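Local coordinates for PHD-type domain-containing protein (Chaetomium thermophilum, PDB 6VHF) that binds zinc in a finger that stabilises integration of Cfp1, through this RbBP5-interacting domain, into the H3K4 methyltransferase complex COMPASS, at residues A[53-59]-A[129-135]. Numbering follows the deposited sequence.
Sequences TKDICGY and MCLRKKC. With ZN (zinc ion), chain B.
Cys57 and Arg132 face each other where 53-59 runs alongside 129-135, and four backbone hydrogen bonds join the two loops, including Cys57 N to Arg132 O at 2.9 Å. Together they build most of a non-canonical, single-zinc finger. Cys57, Cys130 and Cys135 bind the zinc ion, and His138 completes the site. Each of the three cysteines holds its sulfur anti to the backbone N, with chi1 between 167° and 178°. This brings SG of Cys57 and SG of Cys135 each to 2.4 Å from the zinc. SG of Cys130 is somewhat farther, at 2.6 Å. Next to the zinc, CB of Cys57 packs on CB of Cys135 at 3.4 Å. Two backbone groups also turn to the sulfurs: Arg132 N donates to SG of Cys130, and Tyr59 N donates weakly to SG of Cys57. The Tyr59 ring leads off to stack on His138, and its hydroxyl bonds Asp64 beyond the loops. CD1 of Ile56 lies against the backbone carbonyl of Leu131 and against CD1 of the same residue. At the outer end of the finger, Asp55 and Lys134 lie side by side and point the same way. OD2 of Asp55 forms a salt bridge with NZ of Lys134 at 2.7 Å, the amine sitting above the carboxylate plane rather than in it. An asparagine in place of Asp55 would probably leave the Lys134 ammonium without its opposite charge and its end freer to swing away. Lys133 runs past CB of Asp55 and crosses Thr53 at about a right angle, and its amine bonds the carbonyl of Gly51. Thr53 forms an ST turn here, OG1 accepting from Asp55 N at 3.1 Å, while its CG2 touches CE of Lys133 at 3.6 Å.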
ATOM      1  N   THR A  53     -11.934   6.297  26.868  1.00 55.76           N
ATOM      2  CA  THR A  53     -11.951   4.941  27.380  1.00 60.60           C
ATOM      3  C   THR A  53     -11.398   3.981  26.320  1.00 61.05           C
ATOM      4  O   THR A  53     -11.012   4.387  25.217  1.00 62.44           O
ATOM      5  CB  THR A  53     -13.383   4.566  27.795  1.00 61.03           C
ATOM      6  OG1 THR A  53     -14.107   4.100  26.651  1.00 66.90           O
ATOM      7  CG2 THR A  53     -14.107   5.772  28.306  1.00 60.80           C
ATOM      8  N   LYS A  54     -11.387   2.687  26.643  1.00 58.77           N
ATOM      9  CA  LYS A  54     -10.941   1.630  25.743  1.00 61.70           C
ATOM     10  C   LYS A  54     -11.907   1.388  24.588  1.00 59.37           C
ATOM     11  O   LYS A  54     -11.523   0.745  23.612  1.00 60.63           O
ATOM     12  CB  LYS A  54     -10.722   0.315  26.514  1.00 62.29           C
ATOM     13  CG  LYS A  54      -9.626   0.317  27.623  1.00 63.33           C
ATOM     14  CD  LYS A  54      -9.787   1.415  28.705  1.00 72.40           C
ATOM     15  CE  LYS A  54     -11.164   1.399  29.386  1.00 68.04           C
ATOM     16  NZ  LYS A  54     -11.262   2.540  30.329  1.00 69.43           N
ATOM     17  N   ASP A  55     -13.149   1.860  24.691  1.00 64.61           N
ATOM     18  CA  ASP A  55     -14.093   1.842  23.581  1.00 62.82           C
ATOM     19  C   ASP A  55     -13.768   2.891  22.528  1.00 60.08           C
ATOM     20  O   ASP A  55     -14.429   2.915  21.486  1.00 62.21           O
ATOM     21  CB  ASP A  55     -15.523   2.086  24.095  1.00 66.90           C
ATOM     22  CG  ASP A  55     -15.914   1.146  25.212  1.00 74.86           C
ATOM     23  OD1 ASP A  55     -16.368   1.634  26.276  1.00 78.55           O
ATOM     24  OD2 ASP A  55     -15.784  -0.083  25.022  1.00 77.11           O
ATOM     25  N   ILE A  56     -12.806   3.778  22.797  1.00 52.90           N
ATOM     26  CA  ILE A  56     -12.470   4.843  21.855  1.00 59.94           C
ATOM     27  C   ILE A  56     -12.026   4.252  20.520  1.00 54.69           C
ATOM     28  O   ILE A  56     -11.247   3.291  20.475  1.00 49.63           O
ATOM     29  CB  ILE A  56     -11.386   5.747  22.464  1.00 57.82           C
ATOM     30  CG1 ILE A  56     -12.023   6.843  23.312  1.00 60.30           C
ATOM     31  CG2 ILE A  56     -10.465   6.327  21.382  1.00 56.65           C
ATOM     32  CD1 ILE A  56     -12.895   7.775  22.524  1.00 58.50           C
ATOM     33  N   CYS A  57     -12.536   4.823  19.422  1.00 57.95           N
ATOM     34  CA  CYS A  57     -12.176   4.369  18.079  1.00 55.12           C
ATOM     35  C   CYS A  57     -10.692   4.586  17.807  1.00 51.66           C
ATOM     36  O   CYS A  57      -9.932   3.627  17.636  1.00 47.41           O
ATOM     37  CB  CYS A  57     -13.018   5.091  17.030  1.00 56.38           C
ATOM     38  SG  CYS A  57     -12.501   4.686  15.301  1.00 53.29           S
ATOM     39  N   GLY A  58     -10.259   5.847  17.785  1.00 47.64           N
ATOM     40  CA  GLY A  58      -8.852   6.164  17.676  1.00 56.03           C
ATOM     41  C   GLY A  58      -8.336   6.336  16.258  1.00 51.95           C
ATOM     42  O   GLY A  58      -7.156   6.668  16.085  1.00 49.39           O
ATOM     43  N   TYR A  59      -9.185   6.132  15.254  1.00 53.75           N
ATOM     44  CA  TYR A  59      -8.812   6.321  13.859  1.00 54.32           C
ATOM     45  C   TYR A  59      -8.236   7.712  13.634  1.00 53.77           C
ATOM     46  O   TYR A  59      -8.843   8.719  14.007  1.00 55.99           O
ATOM     47  CB  TYR A  59     -10.043   6.093  12.977  1.00 56.22           C
ATOM     48  CG  TYR A  59      -9.800   6.114  11.493  1.00 58.78           C
ATOM     49  CD1 TYR A  59      -9.946   7.287  10.768  1.00 58.01           C
ATOM     50  CD2 TYR A  59      -9.464   4.960  10.807  1.00 58.92           C
ATOM     51  CE1 TYR A  59      -9.751   7.317   9.417  1.00 58.92           C
ATOM     52  CE2 TYR A  59      -9.266   4.977   9.442  1.00 56.99           C
ATOM     53  CZ  TYR A  59      -9.409   6.163   8.749  1.00 62.16           C
ATOM     54  OH  TYR A  59      -9.209   6.209   7.377  1.00 55.49           O
ATOM     55  N   MET A 129      -7.877  12.565  15.932  1.00 52.43           N
ATOM     56  CA  MET A 129      -8.272  11.232  16.349  1.00 52.64           C
ATOM     57  C   MET A 129      -9.787  11.166  16.459  1.00 56.18           C
ATOM     58  O   MET A 129     -10.425  12.119  16.914  1.00 67.50           O
ATOM     59  CB  MET A 129      -7.608  10.881  17.684  1.00 51.16           C
ATOM     60  CG  MET A 129      -7.582   9.414  18.027  1.00 54.72           C
ATOM     61  SD  MET A 129      -6.972   9.092  19.701  1.00 46.17           S
ATOM     62  CE  MET A 129      -5.231   9.497  19.584  1.00 46.61           C
ATOM     63  N   CYS A 130     -10.362  10.050  16.027  1.00 57.92           N
ATOM     64  CA  CYS A 130     -11.805   9.863  16.074  1.00 56.81           C
ATOM     65  C   CYS A 130     -12.180   9.303  17.432  1.00 59.41           C
ATOM     66  O   CYS A 130     -11.736   8.207  17.795  1.00 60.66           O
ATOM     67  CB  CYS A 130     -12.282   8.920  14.981  1.00 61.12           C
ATOM     68  SG  CYS A 130     -13.975   8.383  15.222  1.00 62.67           S
ATOM     69  N   LEU A 131     -12.998  10.049  18.176  1.00 63.93           N
ATOM     70  CA  LEU A 131     -13.330   9.689  19.550  1.00 67.01           C
ATOM     71  C   LEU A 131     -14.683   8.985  19.669  1.00 68.44           C
ATOM     72  O   LEU A 131     -15.206   8.851  20.782  1.00 61.55           O
ATOM     73  CB  LEU A 131     -13.293  10.923  20.462  1.00 62.13           C
ATOM     74  CG  LEU A 131     -11.947  11.577  20.796  1.00 62.40           C
ATOM     75  CD1 LEU A 131     -10.837  10.529  20.994  1.00 57.39           C
ATOM     76  CD2 LEU A 131     -11.563  12.605  19.731  1.00 65.07           C
ATOM     77  N   ARG A 132     -15.256   8.519  18.559  1.00 65.88           N
ATOM     78  CA  ARG A 132     -16.503   7.777  18.663  1.00 66.03           C
ATOM     79  C   ARG A 132     -16.269   6.487  19.445  1.00 66.81           C
ATOM     80  O   ARG A 132     -15.226   5.846  19.311  1.00 64.14           O
ATOM     81  CB  ARG A 132     -17.073   7.493  17.272  1.00 70.23           C
ATOM     82  CG  ARG A 132     -18.478   6.880  17.264  1.00 77.32           C
ATOM     83  CD  ARG A 132     -19.608   7.918  17.444  1.00 80.08           C
ATOM     84  NE  ARG A 132     -19.485   8.702  18.677  1.00 79.61           N
ATOM     85  CZ  ARG A 132     -19.858   8.279  19.883  1.00 75.75           C
ATOM     86  NH1 ARG A 132     -20.385   7.073  20.029  1.00 76.20           N
ATOM     87  NH2 ARG A 132     -19.699   9.055  20.948  1.00 79.86           N
ATOM     88  N   LYS A 133     -17.216   6.138  20.318  1.00 67.80           N
ATOM     89  CA  LYS A 133     -17.154   4.868  21.038  1.00 69.39           C
ATOM     90  C   LYS A 133     -17.921   3.809  20.258  1.00 71.15           C
ATOM     91  O   LYS A 133     -18.961   4.097  19.660  1.00 75.01           O
ATOM     92  CB  LYS A 133     -17.720   4.988  22.459  1.00 73.03           C
ATOM     93  CG  LYS A 133     -16.833   5.753  23.464  1.00 72.52           C
ATOM     94  CD  LYS A 133     -17.320   5.574  24.914  1.00 72.13           C
ATOM     95  CE  LYS A 133     -16.600   6.513  25.889  1.00 73.62           C
ATOM     96  NZ  LYS A 133     -16.562   7.935  25.425  1.00 73.66           N
ATOM     97  N   LYS A 134     -17.404   2.581  20.273  1.00 70.59           N
ATOM     98  CA  LYS A 134     -17.908   1.499  19.424  1.00 76.86           C
ATOM     99  C   LYS A 134     -18.167   2.004  18.001  1.00 77.47           C
ATOM    100  O   LYS A 134     -19.284   1.967  17.482  1.00 79.23           O
ATOM    101  CB  LYS A 134     -19.165   0.870  20.025  1.00 79.78           C
ATOM    102  CG  LYS A 134     -18.944   0.095  21.320  1.00 78.66           C
ATOM    103  CD  LYS A 134     -18.921   1.014  22.530  1.00 78.45           C
ATOM    104  CE  LYS A 134     -19.076   0.231  23.827  1.00 83.35           C
ATOM    105  NZ  LYS A 134     -18.129  -0.921  23.894  1.00 84.86           N
ATOM    106  N   CYS A 135     -17.107   2.511  17.380  1.00 75.84           N
ATOM    107  CA  CYS A 135     -17.252   3.157  16.085  1.00 75.23           C
ATOM    108  C   CYS A 135     -17.459   2.124  14.985  1.00 75.24           C
ATOM    109  O   CYS A 135     -16.961   0.997  15.060  1.00 75.57           O
ATOM    110  CB  CYS A 135     -16.032   4.003  15.775  1.00 69.70           C
ATOM    111  SG  CYS A 135     -16.139   4.770  14.196  1.00 70.52           S
TER
HETATM  112 ZN    ZN B 601     -14.147   6.017  14.133  1.00 75.64          ZN